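Local coordinates for protein hydroxyindole o-methyltransferase (Homo sapiens, PDB 4A6D) that catalyses the last step of melatonin synthesis, transferring a methyl group from S-adenosylmethionine to N-acetylserotonin as a homodimer, at residues Y248-V253 against H264-I269; G278-E283 against Y338-A343. All blocks are in the same frame, centred on the assembly; numbering follows the deposited sequence. Where two conformers were deposited one is given.

Contact 1: residues Y248-V253 against H264-I269. With ZN (zinc ion), chain B; SAM (S-adenosylmethionine), chain D.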
# COMPACT_ATOMS: atom_id res chain seq x y z
N TYR A 248 -29.93 18.72 12.39
CA TYR A 248 -28.72 19.03 11.62
C TYR A 248 -27.86 17.76 11.56
O TYR A 248 -27.62 17.14 12.59
CB TYR A 248 -27.96 20.23 12.22
CG TYR A 248 -28.74 21.52 12.06
CD1 TYR A 248 -28.63 22.28 10.89
CD2 TYR A 248 -29.67 21.93 13.01
CE1 TYR A 248 -29.40 23.42 10.70
CE2 TYR A 248 -30.44 23.08 12.83
CZ TYR A 248 -30.30 23.82 11.67
OH TYR A 248 -31.00 24.98 11.49
N ILE A 249 -27.48 17.32 10.34
CA ILE A 249 -26.67 16.11 10.13
C ILE A 249 -25.23 16.50 9.81
O ILE A 249 -25.01 17.30 8.91
CB ILE A 249 -27.26 15.18 9.02
CG1 ILE A 249 -28.78 14.90 9.25
CG2 ILE A 249 -26.42 13.89 8.85
CD1 ILE A 249 -29.52 14.09 8.11
N LEU A 250 -24.26 15.95 10.55
CA LEU A 250 -22.84 16.21 10.27
C LEU A 250 -22.15 14.88 9.96
O LEU A 250 -21.75 14.16 10.89
CB LEU A 250 -22.12 16.94 11.43
CG LEU A 250 -22.37 18.43 11.66
CD1 LEU A 250 -21.69 18.87 12.93
CD2 LEU A 250 -21.81 19.28 10.53
N ALA A 251 -22.13 14.48 8.67
CA ALA A 251 -21.51 13.21 8.23
C ALA A 251 -20.14 13.53 7.66
O ALA A 251 -20.03 14.30 6.70
CB ALA A 251 -22.38 12.50 7.19
N ARG A 252 -19.09 13.01 8.32
CA ARG A 252 -17.68 13.21 7.96
C ARG A 252 -17.30 14.69 7.86
O ARG A 252 -16.57 15.10 6.96
CB ARG A 252 -17.31 12.42 6.69
CG ARG A 252 -17.30 10.90 6.86
CD ARG A 252 -17.97 10.31 5.66
NE ARG A 252 -17.04 9.57 4.82
CZ ARG A 252 -17.25 9.28 3.54
NH1 ARG A 252 -18.31 9.76 2.90
NH2 ARG A 252 -16.37 8.55 2.87
N VAL A 253 -17.82 15.49 8.78
CA VAL A 253 -17.47 16.89 8.79
C VAL A 253 -16.52 17.08 9.96
O VAL A 253 -15.42 17.54 9.76
CB VAL A 253 -18.73 17.81 8.86
CG1 VAL A 253 -18.35 19.25 9.17
CG2 VAL A 253 -19.55 17.72 7.58
N HIS A 264 -16.62 25.56 17.55
CA HIS A 264 -17.22 26.75 16.93
C HIS A 264 -18.47 26.39 16.12
O HIS A 264 -19.53 27.00 16.33
CB HIS A 264 -16.17 27.51 16.10
CG HIS A 264 -16.70 28.70 15.35
ND1 HIS A 264 -16.48 28.85 14.00
CD2 HIS A 264 -17.41 29.76 15.80
CE1 HIS A 264 -17.07 29.98 13.66
NE2 HIS A 264 -17.65 30.56 14.71
N LEU A 265 -18.36 25.39 15.23
CA LEU A 265 -19.47 24.94 14.39
C LEU A 265 -20.61 24.36 15.26
O LEU A 265 -21.78 24.69 15.02
CB LEU A 265 -18.99 23.90 13.33
CG LEU A 265 -20.12 23.26 12.49
CD1 LEU A 265 -20.90 24.32 11.65
CD2 LEU A 265 -19.60 22.15 11.64
N LEU A 266 -20.27 23.51 16.27
CA LEU A 266 -21.25 22.94 17.14
C LEU A 266 -22.05 24.00 17.89
O LEU A 266 -23.27 23.86 18.01
CB LEU A 266 -20.66 21.90 18.09
CG LEU A 266 -20.15 20.59 17.44
CD1 LEU A 266 -19.55 19.70 18.46
CD2 LEU A 266 -21.26 19.86 16.71
N GLU A 267 -21.37 25.09 18.32
CA GLU A 267 -21.95 26.23 19.03
C GLU A 267 -22.98 26.97 18.16
O GLU A 267 -24.09 27.25 18.61
CB GLU A 267 -20.84 27.19 19.52
CG GLU A 267 -20.12 26.74 20.78
CD GLU A 267 -20.82 26.93 22.13
OE1 GLU A 267 -22.02 27.29 22.15
OE2 GLU A 267 -20.15 26.71 23.17
N ARG A 268 -22.63 27.21 16.88
CA ARG A 268 -23.50 27.88 15.89
C ARG A 268 -24.77 27.07 15.66
O ARG A 268 -25.85 27.65 15.65
CB ARG A 268 -22.72 28.11 14.59
CG ARG A 268 -21.57 29.10 14.79
CD ARG A 268 -21.00 29.73 13.52
NE ARG A 268 -21.75 29.37 12.33
CZ ARG A 268 -22.62 30.16 11.72
NH1 ARG A 268 -22.78 31.41 12.12
NH2 ARG A 268 -23.30 29.71 10.68
N ILE A 269 -24.63 25.72 15.52
CA ILE A 269 -25.73 24.77 15.33
C ILE A 269 -26.61 24.78 16.56
O ILE A 269 -27.82 24.88 16.44
CB ILE A 269 -25.21 23.34 15.03
CG1 ILE A 269 -24.37 23.30 13.73
CG2 ILE A 269 -26.37 22.31 15.03
CD1 ILE A 269 -23.69 21.89 13.49
ZN ZN B . -23.16 28.66 23.37
N SAM D . -21.20 14.75 4.20
CA SAM D . -20.58 14.20 2.98
C SAM D . -20.24 12.70 2.97
O SAM D . -20.01 12.16 4.04
OXT SAM D . -20.19 11.99 1.91
CB SAM D . -19.39 15.07 2.67
CG SAM D . -18.23 14.92 3.66
SD SAM D . -16.84 15.95 3.08
CE SAM D . -15.53 15.27 4.01
C5' SAM D . -16.99 17.48 4.06
C4' SAM D . -18.01 18.35 3.31
O4' SAM D . -18.03 19.57 4.02
C3' SAM D . -17.56 18.67 1.83
O3' SAM D . -18.62 18.41 0.90
C2' SAM D . -17.13 20.17 1.93
O2' SAM D . -17.27 20.98 0.77
C1' SAM D . -18.06 20.66 3.06
N9 SAM D . -17.58 21.89 3.71
C8 SAM D . -16.28 22.15 4.14
N7 SAM D . -16.21 23.33 4.67
C5 SAM D . -17.45 23.95 4.57
C6 SAM D . -17.99 25.20 4.93
N6 SAM D . -17.20 26.09 5.59
N1 SAM D . -19.32 25.46 4.70
C2 SAM D . -20.10 24.59 4.04
N3 SAM D . -19.61 23.39 3.68
C4 SAM D . -18.35 23.02 3.96
O HOH W 1 -23.88 30.12 24.87
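L250 meets three side chains of helix 259-272 with its two methyls. Its CG lies anti to the carbonyl carbon (chi1 -75°), which sends the branched end to the helix: CD1 touches CD1 of I269 at 3.7 Å, tip to tip, and also CD2 of L266, whose side chain crosses it at a slant. The other methyl, CD2, meets CD2 of L265 at 3.8 Å, again end to end. L265 brings that methyl over because its CG is anti to the backbone N (chi1 174°), and the same CD2 rests on CG1 of V253 at 4.0 Å, the two side chains crossing at about a right angle. At the other end of the strand, the side chains of Y248 and I269 run alongside one another, pointing opposite ways, with CG2 of I269 3.8 Å from CB of Y248 and oblique to the ring; the phenol OH is hydrogen-bonded to O of P243. At the strand's C-terminal end SAM N donates a hydrogen bond to A251 O at 2.8 Å. Just past it, R252 NH1 donates to SAM O at 3.2 Å. On the helix, E267 OE1 binds zinc with H271 and a water. The side chains meeting between 248-253 and 264-269 are thus buried and touch through carbon alone, while polar chemistry lies at the margins: the cofactor's methionine end and the metal.

Contact 2: residues G278-E283 against Y338-A343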
# COMPACT_ATOMS: atom_id res chain seq x y z
N GLY A 278 -32.30 18.33 17.09
CA GLY A 278 -31.26 17.31 17.14
C GLY A 278 -30.06 17.58 16.26
O GLY A 278 -30.12 18.31 15.27
N ILE A 279 -28.96 16.91 16.61
CA ILE A 279 -27.72 16.90 15.85
C ILE A 279 -27.33 15.44 15.65
O ILE A 279 -27.22 14.70 16.62
CB ILE A 279 -26.60 17.79 16.44
CG1 ILE A 279 -25.37 17.79 15.50
CG2 ILE A 279 -26.26 17.41 17.90
CD1 ILE A 279 -24.45 18.79 15.71
N LEU A 280 -27.24 15.02 14.38
CA LEU A 280 -26.88 13.66 14.01
C LEU A 280 -25.49 13.70 13.45
O LEU A 280 -25.27 14.26 12.38
CB LEU A 280 -27.87 13.05 13.00
CG LEU A 280 -27.56 11.57 12.59
CD1 LEU A 280 -27.73 10.62 13.76
CD2 LEU A 280 -28.42 11.13 11.44
N VAL A 281 -24.53 13.15 14.22
CA VAL A 281 -23.11 13.09 13.88
C VAL A 281 -22.83 11.69 13.35
O VAL A 281 -23.16 10.71 14.02
CB VAL A 281 -22.20 13.48 15.07
CG1 VAL A 281 -20.72 13.21 14.76
CG2 VAL A 281 -22.43 14.95 15.48
N ILE A 282 -22.32 11.62 12.11
CA ILE A 282 -22.03 10.33 11.47
C ILE A 282 -20.55 10.26 11.21
O ILE A 282 -20.04 10.98 10.36
CB ILE A 282 -22.88 10.06 10.20
CG1 ILE A 282 -24.37 9.99 10.56
CG2 ILE A 282 -22.39 8.74 9.49
CD1 ILE A 282 -25.27 10.17 9.44
N GLU A 283 -19.87 9.42 11.99
CA GLU A 283 -18.42 9.23 11.94
C GLU A 283 -18.07 7.78 12.32
O GLU A 283 -18.90 7.06 12.87
CB GLU A 283 -17.70 10.22 12.91
CG GLU A 283 -17.86 11.72 12.64
CD GLU A 283 -17.06 12.32 11.50
OE1 GLU A 283 -16.70 11.56 10.58
OE2 GLU A 283 -16.89 13.56 11.48
N TYR A 338 -19.11 3.43 9.31
CA TYR A 338 -19.73 4.60 9.93
C TYR A 338 -20.79 4.32 10.96
O TYR A 338 -21.67 3.47 10.77
CB TYR A 338 -20.12 5.66 8.89
CG TYR A 338 -18.90 6.14 8.15
CD1 TYR A 338 -18.03 7.06 8.72
CD2 TYR A 338 -18.52 5.54 6.94
CE1 TYR A 338 -16.83 7.41 8.09
CE2 TYR A 338 -17.37 5.94 6.27
CZ TYR A 338 -16.51 6.86 6.86
OH TYR A 338 -15.35 7.21 6.22
N ASP A 339 -20.65 5.01 12.10
CA ASP A 339 -21.57 4.90 13.22
C ASP A 339 -22.42 6.16 13.32
O ASP A 339 -22.19 7.12 12.57
CB ASP A 339 -20.80 4.61 14.53
CG ASP A 339 -19.89 3.40 14.45
OD1 ASP A 339 -20.42 2.26 14.34
OD2 ASP A 339 -18.65 3.58 14.51
N ALA A 340 -23.37 6.18 14.22
CA ALA A 340 -24.25 7.36 14.39
C ALA A 340 -24.28 7.83 15.83
O ALA A 340 -24.36 7.01 16.74
CB ALA A 340 -25.66 7.01 13.95
N ILE A 341 -24.22 9.14 16.01
CA ILE A 341 -24.37 9.83 17.30
C ILE A 341 -25.53 10.81 17.16
O ILE A 341 -25.56 11.58 16.19
CB ILE A 341 -23.10 10.64 17.70
CG1 ILE A 341 -21.95 9.73 18.09
CG2 ILE A 341 -23.43 11.67 18.83
CD1 ILE A 341 -20.69 10.37 17.98
N LEU A 342 -26.44 10.80 18.15
CA LEU A 342 -27.54 11.76 18.24
C LEU A 342 -27.56 12.42 19.61
O LEU A 342 -27.56 11.72 20.63
CB LEU A 342 -28.88 11.08 17.94
CG LEU A 342 -30.12 11.94 18.08
CD1 LEU A 342 -30.22 12.90 16.92
CD2 LEU A 342 -31.38 11.06 18.12
N ALA A 343 -27.60 13.76 19.63
CA ALA A 343 -27.76 14.58 20.84
C ALA A 343 -28.88 15.60 20.59
O ALA A 343 -29.23 15.90 19.44
CB ALA A 343 -26.46 15.27 21.20
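V281 and I341 stand side by side as a hydrogen-bonded antiparallel pair, CB to CB 4.0 Å, and each backbone N donates to the other's carbonyl O at 2.7 Å. The next such pair, I279 with A343, is also doubly bonded; CG2 of I279 comes alongside CB of A343 at 3.9 Å, while CG1, set anti to the backbone N (chi1 -176°), leads away from the partner strand. I279, V281, I341 and A343 share one face of the sheet, where L321 of helix 314-324 packs on I279 and I341. On the other face L280 and L342 lean across the strands rather than straight out: CD1 of L280 sits 3.4 Å from O of I341, and CD1 of L342 lies 3.5 Å from O of I279. I282, on that face too, crosses Y338 at about a right angle, its CG2 3.9 Å from CB of Y338. The tyrosine ring turns its edge to the E283 backbone, Y338 CD1 being 3.7 Å from E283 C. There D339 N donates to E283 O from above the carbonyl plane, and the return hydrogen bond, from E283 N to D339 O, is weak. Paired hydrogen bonds therefore fix the register of the two strands and aliphatic side chains line both faces, whereas at the end with the weak bond the E283 carboxylate accepts a hydrogen bond from the backbone N of H255, thought to be catalytic.

Both segments of contact 1 precede those of contact 2 in the chain, and the contact centres lie 10 Å apart. Strand 247-251, helix 259-272 and strand 278-283 form a beta-alpha-beta unit of the Rossmann-like methyltransferase domain; contact 1 packs its helix on its first strand, and contact 2 joins its last strand to the antiparallel strand 339-344. Strands 247-251 and 278-283 are parallel neighbours in the seven-stranded sheet, with probable hydrogen bonds from L250 N to L280 O and from L280 N to Y248 O. E283 packs on R252 and V253, so that one end of each contact meets at the C-terminal edge of the parallel strands, where the cofactor binds.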